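Long-range contacts in KLLA0E08119p (Kluyveromyces lactis, PDB 3VA7), which probably catalyses the ATP-dependent, biotin-linked carboxylation of urea to urea-1-carboxylate, which the full-length enzyme would then hydrolyse to ammonium and carbon dioxide: residues C556-A561 with R573-S578; E479-G484 with K538-T543; I547-G552 with I563-P568; T543-A548 with L627-P632. All coordinates share one frame; numbering follows the deposited sequence.

Contact 1 (C556-A561 with R573-S578); sequences CTLNDA and RGDILS
Asn559 and Asp575 both carry CG beside the backbone N and opposite the carbonyl carbon (chi1 -69° and -81°), and these two torsions bring an amide and a carboxylate together just beyond the end of a strand pair. Strands 553-558 and 576-582 run antiparallel here. Thr557 and Ser578 form a hydrogen-bonded pair, with Thr557 N 2.8 Å from Ser578 O and Ser578 N 2.9 Å from Thr557 O. Leu558 and Leu577 follow as a non-hydrogen-bonded pair. One residue further on, the pattern is completed by a side chain: Asn559 N still reaches Ile576 O at 2.9 Å, but the reciprocal acceptor for Ile576 N is the amide oxygen Asn559 OD1, 3.1 Å away and approached from above the amide plane. The other arm, ND2, donates to Asp575 OD1 at 2.7 Å. The amide points this N-H within its own plane, yet it meets the carboxylate from above, the two planes standing 84° apart. Asp575 OD2 takes a further hydrogen bond from Lys572 N. Beside this polar group Leu558 reaches over with CD1 4.2 Å from Leu577 CB, and Ile563 covers Leu558 further along.

Asn559 also occupies the first inner position of a type I' turn from Leu558 to Ala561, where asparagine tolerates the positive phi well. The turn directs the backbone carbonyl of Asn559 away from Ile576, and the side-chain carbonyl takes over its role. One amide therefore uses both of its ends to tie the hairpin turn to the neighbouring strand, and the two Asp575 oxygens have separate N-H partners.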
# COMPACT_ATOMS: atom_id res chain seq x y z
N CYS A 556 -8.29 -30.24 0.40
CA CYS A 556 -8.74 -29.33 1.41
C CYS A 556 -9.30 -30.05 2.62
O CYS A 556 -10.16 -30.92 2.54
CB CYS A 556 -9.80 -28.32 0.88
SG CYS A 556 -9.51 -27.53 -0.75
N THR A 557 -8.84 -29.58 3.77
CA THR A 557 -9.01 -30.18 5.07
C THR A 557 -9.89 -29.32 5.95
O THR A 557 -9.66 -28.12 6.04
CB THR A 557 -7.62 -30.20 5.71
OG1 THR A 557 -7.03 -31.47 5.46
CG2 THR A 557 -7.62 -29.82 7.26
N LEU A 558 -10.86 -29.92 6.63
CA LEU A 558 -11.47 -29.29 7.79
C LEU A 558 -11.35 -30.19 9.01
O LEU A 558 -11.95 -31.31 9.07
CB LEU A 558 -12.92 -28.90 7.55
CG LEU A 558 -13.51 -28.09 8.69
CD1 LEU A 558 -12.89 -26.72 8.62
CD2 LEU A 558 -15.06 -28.03 8.65
N ASN A 559 -10.59 -29.68 9.99
CA ASN A 559 -10.18 -30.44 11.17
C ASN A 559 -9.73 -31.83 10.69
O ASN A 559 -10.10 -32.85 11.27
CB ASN A 559 -11.32 -30.54 12.19
CG ASN A 559 -11.63 -29.22 12.84
OD1 ASN A 559 -10.72 -28.49 13.22
ND2 ASN A 559 -12.91 -28.91 13.00
N ASP A 560 -9.02 -31.84 9.56
CA ASP A 560 -8.36 -33.04 9.04
C ASP A 560 -9.15 -33.99 8.15
O ASP A 560 -8.56 -34.83 7.47
CB ASP A 560 -7.64 -33.79 10.16
CG ASP A 560 -6.43 -33.03 10.66
OD1 ASP A 560 -5.52 -32.79 9.83
OD2 ASP A 560 -6.41 -32.63 11.85
N ALA A 561 -10.47 -33.86 8.13
CA ALA A 561 -11.30 -34.59 7.18
C ALA A 561 -11.35 -33.85 5.84
O ALA A 561 -11.74 -32.69 5.82
CB ALA A 561 -12.73 -34.79 7.75
N ARG A 573 -15.79 -22.93 14.42
CA ARG A 573 -15.22 -22.11 15.50
C ARG A 573 -14.35 -23.02 16.30
O ARG A 573 -14.84 -23.98 16.92
CB ARG A 573 -16.25 -21.48 16.44
CG ARG A 573 -15.59 -20.89 17.69
CD ARG A 573 -16.54 -20.05 18.51
NE ARG A 573 -15.81 -19.39 19.61
CZ ARG A 573 -16.38 -18.83 20.69
NH1 ARG A 573 -17.71 -18.86 20.88
NH2 ARG A 573 -15.61 -18.24 21.62
N GLY A 574 -13.06 -22.73 16.28
CA GLY A 574 -12.07 -23.74 16.61
C GLY A 574 -11.75 -24.57 15.38
O GLY A 574 -10.83 -25.38 15.41
N ASP A 575 -12.47 -24.38 14.27
CA ASP A 575 -12.16 -25.16 13.08
C ASP A 575 -10.85 -24.75 12.40
O ASP A 575 -10.53 -23.58 12.26
CB ASP A 575 -13.29 -25.09 12.07
CG ASP A 575 -14.43 -26.06 12.37
OD1 ASP A 575 -14.40 -26.74 13.46
OD2 ASP A 575 -15.36 -26.12 11.50
N ILE A 576 -10.08 -25.72 11.97
CA ILE A 576 -8.97 -25.42 11.13
C ILE A 576 -9.24 -25.91 9.71
O ILE A 576 -9.33 -27.13 9.46
CB ILE A 576 -7.66 -25.97 11.69
CG1 ILE A 576 -7.34 -25.24 13.00
CG2 ILE A 576 -6.55 -25.88 10.63
CD1 ILE A 576 -6.53 -26.05 13.98
N LEU A 577 -9.41 -24.93 8.81
CA LEU A 577 -9.47 -25.14 7.36
C LEU A 577 -8.07 -25.09 6.86
O LEU A 577 -7.30 -24.25 7.27
CB LEU A 577 -10.33 -24.07 6.68
CG LEU A 577 -10.40 -23.96 5.14
CD1 LEU A 577 -10.98 -25.20 4.48
CD2 LEU A 577 -11.21 -22.72 4.72
N SER A 578 -7.71 -26.00 5.98
CA SER A 578 -6.38 -25.98 5.42
C SER A 578 -6.44 -26.39 3.95
O SER A 578 -7.03 -27.41 3.60
CB SER A 578 -5.47 -26.91 6.23
OG SER A 578 -4.48 -27.53 5.41

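Contact 2 (E479-G484 with K538-T543); sequences EVLAPG and KLLFHT
Val480 and Leu539 make up the buried side of this strand pair, lying side by side and pointing the same way, with Val480 CG2 4.1 Å from Leu539 CD2. They form a non-hydrogen-bonded pair, while Glu479 and Leu540 next to them are joined by two backbone bonds, Glu479 N to Leu540 O and Leu540 N to Glu479 O, both 2.8 Å. Leu481 crosses diagonally to Leu540 and sets both its methyls against Leu540 CB, CD2 at 3.7 Å, and Ile576 of the next strand also touches Leu481.

The Lys538 end is looser and faces solvent. Lys538 is exposed, and its chain bends repeatedly after CG has passed Ala482 CB. The backbone bonds are less regular here too: Lys538 O receives Ala482 N at 3.2 Å and, more weakly, Leu481 N at 2.8 Å, while the return bond from Lys538 N to Ala482 O is also weak.

Glu479, with CG anti to its own N (chi1 175°) and an extended chain, runs out to the edge of the His542 imidazole. Carboxylate and ring are nearly coplanar, 18° apart, and Lys375 makes a long, weak ion pair with Glu479. With an alanine at His542, the carboxylate of Glu479 would probably lose its flat neighbour and be freer to turn, and a gap would open beside Pro475.

Two successive residues, Leu481 and Ala482, facing the single Lys538 define a classic beta bulge, set here where strand 477-480 turns a corner and leaves its antiparallel sheet for the next.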
# COMPACT_ATOMS: atom_id res chain seq x y z
N GLU A 479 -7.88 -16.52 11.43
CA GLU A 479 -6.50 -16.25 11.81
C GLU A 479 -5.61 -17.14 11.00
O GLU A 479 -5.90 -18.30 10.81
CB GLU A 479 -6.30 -16.52 13.32
CG GLU A 479 -4.84 -16.38 13.82
CD GLU A 479 -4.64 -16.76 15.30
OE1 GLU A 479 -3.46 -16.99 15.70
OE2 GLU A 479 -5.67 -16.82 16.04
N VAL A 480 -4.50 -16.59 10.54
CA VAL A 480 -3.65 -17.32 9.64
C VAL A 480 -2.60 -18.15 10.39
O VAL A 480 -1.55 -17.63 10.81
CB VAL A 480 -2.96 -16.35 8.67
CG1 VAL A 480 -2.05 -17.10 7.73
CG2 VAL A 480 -4.00 -15.54 7.90
N LEU A 481 -2.87 -19.44 10.54
CA LEU A 481 -1.89 -20.34 11.16
C LEU A 481 -0.70 -20.58 10.26
O LEU A 481 0.37 -20.90 10.76
CB LEU A 481 -2.51 -21.70 11.49
CG LEU A 481 -3.25 -21.98 12.80
CD1 LEU A 481 -3.55 -20.73 13.62
CD2 LEU A 481 -4.53 -22.76 12.44
N ALA A 482 -0.90 -20.48 8.94
CA ALA A 482 0.16 -20.59 7.92
C ALA A 482 -0.33 -19.84 6.65
O ALA A 482 -1.52 -19.88 6.36
CB ALA A 482 0.44 -22.01 7.61
N PRO A 483 0.58 -19.16 5.90
CA PRO A 483 0.10 -18.20 4.86
C PRO A 483 -0.25 -18.79 3.48
O PRO A 483 -1.11 -18.27 2.81
CB PRO A 483 1.27 -17.20 4.72
CG PRO A 483 2.52 -18.03 5.04
CD PRO A 483 2.06 -19.12 6.05
N GLY A 484 0.43 -19.86 3.08
CA GLY A 484 0.38 -20.32 1.69
C GLY A 484 1.38 -19.49 0.93
O GLY A 484 1.79 -18.44 1.42
N LYS A 538 -3.24 -22.35 6.21
CA LYS A 538 -4.13 -23.02 7.15
C LYS A 538 -4.72 -21.95 8.04
O LYS A 538 -3.99 -21.10 8.52
CB LYS A 538 -3.54 -24.24 7.92
CG LYS A 538 -2.01 -24.33 8.13
CD LYS A 538 -1.34 -25.77 7.94
CE LYS A 538 -1.96 -26.92 8.80
NZ LYS A 538 -2.20 -26.62 10.27
N LEU A 539 -6.03 -21.97 8.21
CA LEU A 539 -6.71 -20.91 8.90
C LEU A 539 -7.47 -21.42 10.12
O LEU A 539 -8.10 -22.45 10.05
CB LEU A 539 -7.70 -20.23 7.95
CG LEU A 539 -7.28 -19.86 6.53
CD1 LEU A 539 -8.53 -19.33 5.80
CD2 LEU A 539 -6.12 -18.83 6.54
N LEU A 540 -7.43 -20.67 11.21
CA LEU A 540 -8.22 -20.96 12.38
C LEU A 540 -9.42 -20.03 12.40
O LEU A 540 -9.29 -18.83 12.27
CB LEU A 540 -7.39 -20.81 13.65
CG LEU A 540 -8.00 -20.82 15.07
CD1 LEU A 540 -9.07 -21.89 15.23
CD2 LEU A 540 -6.90 -21.02 16.13
N PHE A 541 -10.60 -20.59 12.54
CA PHE A 541 -11.78 -19.77 12.52
C PHE A 541 -12.24 -19.51 13.95
O PHE A 541 -12.33 -20.45 14.76
CB PHE A 541 -12.87 -20.45 11.71
CG PHE A 541 -12.80 -20.17 10.25
CD1 PHE A 541 -13.62 -19.21 9.68
CD2 PHE A 541 -11.91 -20.86 9.45
CE1 PHE A 541 -13.56 -18.95 8.32
CE2 PHE A 541 -11.83 -20.59 8.09
CZ PHE A 541 -12.64 -19.65 7.52
N HIS A 542 -12.54 -18.24 14.24
CA HIS A 542 -12.84 -17.84 15.61
C HIS A 542 -14.30 -17.62 15.80
O HIS A 542 -14.78 -17.20 16.87
CB HIS A 542 -12.06 -16.58 15.96
CG HIS A 542 -10.66 -16.88 16.33
ND1 HIS A 542 -9.59 -16.52 15.55
CD2 HIS A 542 -10.16 -17.59 17.37
CE1 HIS A 542 -8.47 -16.95 16.11
NE2 HIS A 542 -8.79 -17.60 17.21
N THR A 543 -15.00 -17.90 14.72
CA THR A 543 -16.40 -17.64 14.67
C THR A 543 -16.99 -18.62 13.65
O THR A 543 -16.25 -19.43 13.07
CB THR A 543 -16.59 -16.19 14.30
OG1 THR A 543 -17.98 -15.88 14.37
CG2 THR A 543 -16.08 -15.96 12.89

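Contact 3 (I547-G552 with I563-P568); sequences IAVSGG and IAQNEP
Ser550 and Asn566 meet through their side chains, Ser550 OG donating to Asn566 OD1 at 2.7 Å. The hydroxyl stands anti to the backbone N of Ser550 (chi1 -161°) and lies nearly in line with the amide C=O, at 168°. Asn566 starts out pointing away from the strand and curls back to present OD1. One peptide along, its backbone N gives a 2.9 Å hydrogen bond to Val549 O, so main chain and side chain of one residue grip consecutive strand residues.

Gln565 can be followed outward. Its CB rests 3.5 Å from Val549 O; beyond CG the chain extends obliquely toward Gly552, and CD ends 3.6 Å from Gly552 O, which puts the amide beside that carbonyl. Val554 of the following strand also touches this side chain. Toward the other end, Ala548 CB packs 3.6 Å from Glu567 O, and a water takes a weak bond from Val549 N.

An alanine in place of Asn566 would probably leave the Ser550 hydroxyl without its acceptor and open a gap between loop and strand.

Regular pairing begins just after the loop, where Ile547 bonds to Ile569 of strand 569-571; 563-568 itself meets strand 545-550 through isolated bonds. The chemistry is that of polar fastening: the hydroxyl of buried Ser550, whose side chain also touches Leu516 and Ala517 of helix 511-520, is satisfied by an amide oxygen, and Val549 O by an amide N-H.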
# COMPACT_ATOMS: atom_id res chain seq x y z
N ILE A 547 -18.07 -21.71 3.85
CA ILE A 547 -16.83 -21.61 3.10
C ILE A 547 -16.98 -22.39 1.81
O ILE A 547 -17.79 -23.31 1.75
CB ILE A 547 -15.67 -22.21 4.00
CG1 ILE A 547 -14.82 -21.09 4.57
CG2 ILE A 547 -14.78 -23.33 3.35
CD1 ILE A 547 -15.59 -20.21 5.53
N ALA A 548 -16.22 -22.07 0.78
CA ALA A 548 -16.19 -22.93 -0.37
C ALA A 548 -14.89 -22.73 -1.03
O ALA A 548 -14.26 -21.70 -0.81
CB ALA A 548 -17.29 -22.56 -1.30
N VAL A 549 -14.44 -23.71 -1.81
CA VAL A 549 -13.17 -23.59 -2.54
C VAL A 549 -13.43 -23.97 -3.98
O VAL A 549 -14.15 -24.92 -4.27
CB VAL A 549 -12.07 -24.47 -1.94
CG1 VAL A 549 -10.77 -24.31 -2.68
CG2 VAL A 549 -11.85 -24.09 -0.47
N SER A 550 -12.86 -23.22 -4.90
CA SER A 550 -13.12 -23.47 -6.31
C SER A 550 -11.88 -23.12 -7.08
O SER A 550 -11.08 -22.32 -6.58
CB SER A 550 -14.34 -22.65 -6.80
OG SER A 550 -14.83 -23.24 -8.00
N GLY A 551 -11.70 -23.68 -8.26
CA GLY A 551 -10.54 -23.40 -9.03
C GLY A 551 -9.78 -24.67 -9.32
O GLY A 551 -10.36 -25.67 -9.73
N GLY A 552 -8.46 -24.63 -9.11
CA GLY A 552 -7.58 -25.79 -9.32
C GLY A 552 -7.92 -26.95 -8.40
O GLY A 552 -8.72 -26.81 -7.45
N ILE A 563 -12.57 -32.30 2.41
CA ILE A 563 -13.75 -31.48 2.26
C ILE A 563 -13.85 -31.33 0.75
O ILE A 563 -12.82 -31.47 0.05
CB ILE A 563 -13.57 -30.17 3.11
CG1 ILE A 563 -14.83 -29.85 3.92
CG2 ILE A 563 -13.04 -28.97 2.32
CD1 ILE A 563 -15.02 -30.71 5.19
N ALA A 564 -15.07 -31.15 0.23
CA ALA A 564 -15.29 -31.07 -1.24
C ALA A 564 -15.14 -29.64 -1.78
O ALA A 564 -15.46 -28.66 -1.09
CB ALA A 564 -16.67 -31.62 -1.61
N GLN A 565 -14.64 -29.52 -3.00
CA GLN A 565 -14.67 -28.24 -3.72
C GLN A 565 -16.07 -27.96 -4.25
O GLN A 565 -16.83 -28.88 -4.51
CB GLN A 565 -13.64 -28.29 -4.84
CG GLN A 565 -12.27 -28.72 -4.31
CD GLN A 565 -11.14 -28.31 -5.21
OE1 GLN A 565 -11.26 -27.32 -5.91
NE2 GLN A 565 -10.04 -29.07 -5.20
N ASN A 566 -16.43 -26.68 -4.39
CA ASN A 566 -17.68 -26.27 -5.06
C ASN A 566 -18.93 -26.51 -4.28
O ASN A 566 -20.02 -26.31 -4.80
CB ASN A 566 -17.82 -26.86 -6.46
CG ASN A 566 -16.59 -26.67 -7.29
OD1 ASN A 566 -16.02 -25.58 -7.33
ND2 ASN A 566 -16.15 -27.72 -7.95
N GLU A 567 -18.77 -26.91 -3.03
CA GLU A 567 -19.91 -27.10 -2.12
C GLU A 567 -19.82 -26.14 -0.95
O GLU A 567 -18.73 -25.80 -0.54
CB GLU A 567 -19.95 -28.55 -1.59
CG GLU A 567 -20.78 -29.49 -2.43
CD GLU A 567 -20.35 -30.92 -2.29
OE1 GLU A 567 -20.37 -31.41 -1.12
OE2 GLU A 567 -19.99 -31.54 -3.35
N PRO A 568 -20.97 -25.72 -0.40
CA PRO A 568 -20.91 -24.89 0.80
C PRO A 568 -20.55 -25.71 2.05
O PRO A 568 -21.38 -26.44 2.56
CB PRO A 568 -22.33 -24.35 0.92
CG PRO A 568 -23.20 -25.34 0.21
CD PRO A 568 -22.35 -25.86 -0.91
O HOH W 1 -16.50 -26.49 -1.46

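Contact 4 (T543-A548 with L627-P632); sequences TETVIA and LFLNQP
Thr543 faces Gln631 and Leu629 with its two branches. Its hydroxyl stands anti to the backbone N (chi1 -175°), which turns OG1 to the amide end of Gln631, with CD of Gln631 3.9 Å from Thr543 OG1; the two side chains come from opposite directions. That torsion puts the methyl in the crowded position between N and the carbonyl carbon, and CG2 lies 4.3 Å from Leu629 CD1, a light touch.

Glu544 sends its own side chain away from 627-632 and contributes mainly its backbone: Glu544 O is 3.4 Å from Gln631 CD, so the Gln631 amide lies close to both the Thr543 hydroxyl and this carbonyl. The Gln631 chain, bent at its second torsion, reaches this place at about a right angle to the Glu544 chain, with carboxylate and amide planes 77° apart, and it also packs on Cys476.

Thr545 points back toward the other segment and begins strand 545-550, where its backbone pairs with Val571. It supplies the apolar part of the contact, with CG2 3.9 Å and CB 4.0 Å from Leu629 CD1. The leucine comes in across the threonine, and Ile592 and Phe478 add to its packing.

Thr543 and Thr545 thus both face segment 627-632 and share Leu629, while Glu544 between them turns outward, the alternation of an extended chain. Only 193 Å² is buried, at the surface. The chemistry splits in two: a leucine methyl rests against threonine carbon atoms, and beside it the Gln631 amide lies close to a hydroxyl and a carbonyl, where the start of strand 545-550 meets the tail that follows strand 626-628.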
# COMPACT_ATOMS: atom_id res chain seq x y z
N THR A 543 -15.00 -17.90 14.72
CA THR A 543 -16.40 -17.64 14.67
C THR A 543 -16.99 -18.62 13.65
O THR A 543 -16.25 -19.43 13.07
CB THR A 543 -16.59 -16.19 14.30
OG1 THR A 543 -17.98 -15.88 14.37
CG2 THR A 543 -16.08 -15.96 12.89
N GLU A 544 -18.29 -18.57 13.41
CA GLU A 544 -18.91 -19.55 12.51
C GLU A 544 -19.29 -18.96 11.17
O GLU A 544 -19.66 -17.80 11.08
CB GLU A 544 -20.12 -20.26 13.16
CG GLU A 544 -21.30 -19.37 13.54
CD GLU A 544 -22.65 -20.12 13.52
OE1 GLU A 544 -22.70 -21.32 13.94
OE2 GLU A 544 -23.66 -19.52 13.05
N THR A 545 -19.24 -19.78 10.12
CA THR A 545 -19.57 -19.29 8.79
C THR A 545 -19.68 -20.45 7.80
O THR A 545 -19.53 -21.60 8.19
CB THR A 545 -18.49 -18.24 8.30
OG1 THR A 545 -18.83 -17.69 7.01
CG2 THR A 545 -17.09 -18.85 8.26
N VAL A 546 -19.91 -20.12 6.53
CA VAL A 546 -19.86 -21.05 5.43
C VAL A 546 -18.65 -20.71 4.50
O VAL A 546 -18.30 -19.57 4.37
CB VAL A 546 -21.21 -21.04 4.63
CG1 VAL A 546 -21.26 -22.15 3.60
CG2 VAL A 546 -22.44 -21.11 5.57
N ILE A 547 -18.07 -21.71 3.85
CA ILE A 547 -16.83 -21.61 3.10
C ILE A 547 -16.98 -22.39 1.81
O ILE A 547 -17.79 -23.31 1.75
CB ILE A 547 -15.67 -22.21 4.00
CG1 ILE A 547 -14.82 -21.09 4.57
CG2 ILE A 547 -14.78 -23.33 3.35
CD1 ILE A 547 -15.59 -20.21 5.53
N ALA A 548 -16.22 -22.07 0.78
CA ALA A 548 -16.19 -22.93 -0.37
C ALA A 548 -14.89 -22.73 -1.03
O ALA A 548 -14.26 -21.70 -0.81
CB ALA A 548 -17.29 -22.56 -1.30
N LEU A 627 -8.04 -11.89 9.95
CA LEU A 627 -8.99 -11.24 9.06
C LEU A 627 -10.41 -11.33 9.53
O LEU A 627 -10.89 -12.40 9.84
CB LEU A 627 -8.87 -11.82 7.67
CG LEU A 627 -7.70 -11.32 6.82
CD1 LEU A 627 -6.38 -11.97 7.23
CD2 LEU A 627 -8.03 -11.62 5.40
N PHE A 628 -11.08 -10.19 9.51
CA PHE A 628 -12.41 -10.00 10.05
C PHE A 628 -13.49 -10.30 9.05
O PHE A 628 -13.31 -10.01 7.86
CB PHE A 628 -12.57 -8.57 10.62
CG PHE A 628 -11.90 -8.42 11.94
CD1 PHE A 628 -10.53 -8.12 12.01
CD2 PHE A 628 -12.59 -8.69 13.11
CE1 PHE A 628 -9.87 -8.05 13.25
CE2 PHE A 628 -11.96 -8.62 14.34
CZ PHE A 628 -10.59 -8.31 14.41
N LEU A 629 -14.61 -10.88 9.53
CA LEU A 629 -15.75 -11.22 8.67
C LEU A 629 -16.91 -10.29 8.92
O LEU A 629 -16.78 -9.37 9.71
CB LEU A 629 -16.22 -12.64 8.90
CG LEU A 629 -15.25 -13.81 8.82
CD1 LEU A 629 -16.10 -15.08 8.73
CD2 LEU A 629 -14.27 -13.71 7.64
N ASN A 630 -18.03 -10.57 8.27
CA ASN A 630 -19.19 -9.71 8.30
C ASN A 630 -20.45 -10.45 8.81
O ASN A 630 -21.42 -10.64 8.06
CB ASN A 630 -19.40 -9.15 6.88
CG ASN A 630 -20.76 -8.48 6.68
OD1 ASN A 630 -21.37 -7.96 7.63
ND2 ASN A 630 -21.25 -8.47 5.42
N GLN A 631 -20.42 -10.91 10.07
CA GLN A 631 -21.62 -11.48 10.73
C GLN A 631 -22.62 -10.33 11.00
O GLN A 631 -22.35 -9.44 11.84
CB GLN A 631 -21.27 -12.16 12.07
CG GLN A 631 -21.87 -13.57 12.34
CD GLN A 631 -20.87 -14.72 12.03
OE1 GLN A 631 -20.46 -15.50 12.92
NE2 GLN A 631 -20.46 -14.81 10.75
N PRO A 632 -23.79 -10.35 10.31
CA PRO A 632 -24.74 -9.20 10.43
C PRO A 632 -25.09 -8.78 11.89
O PRO A 632 -25.15 -7.58 12.19
CB PRO A 632 -25.98 -9.67 9.63
CG PRO A 632 -25.83 -11.24 9.53
CD PRO A 632 -24.33 -11.48 9.52

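The four contacts cluster in and beside the part of the chain assigned to carboxyltransferase subdomains A and B, their centres about 10 to 17 Å apart. Contacts 1 and 2 build a single antiparallel sheet, where strands 576-582 and 538-541 are neighbours, joined by Leu577 O to Leu539 N at 2.8 Å. Contact 3 adds a loop to strand 545-550 of a second sheet, and contact 4 links that strand to the residues after strand 626-628 of the first. Phe541 CZ meets Ile547 CD1 at 3.6 Å between the sheets. Along the chain contact 2 closes first; contacts 1 and 3 then alternate their segments, and contact 4 spans both. The packing is structural, apart from the biotin, urea and sodium sites.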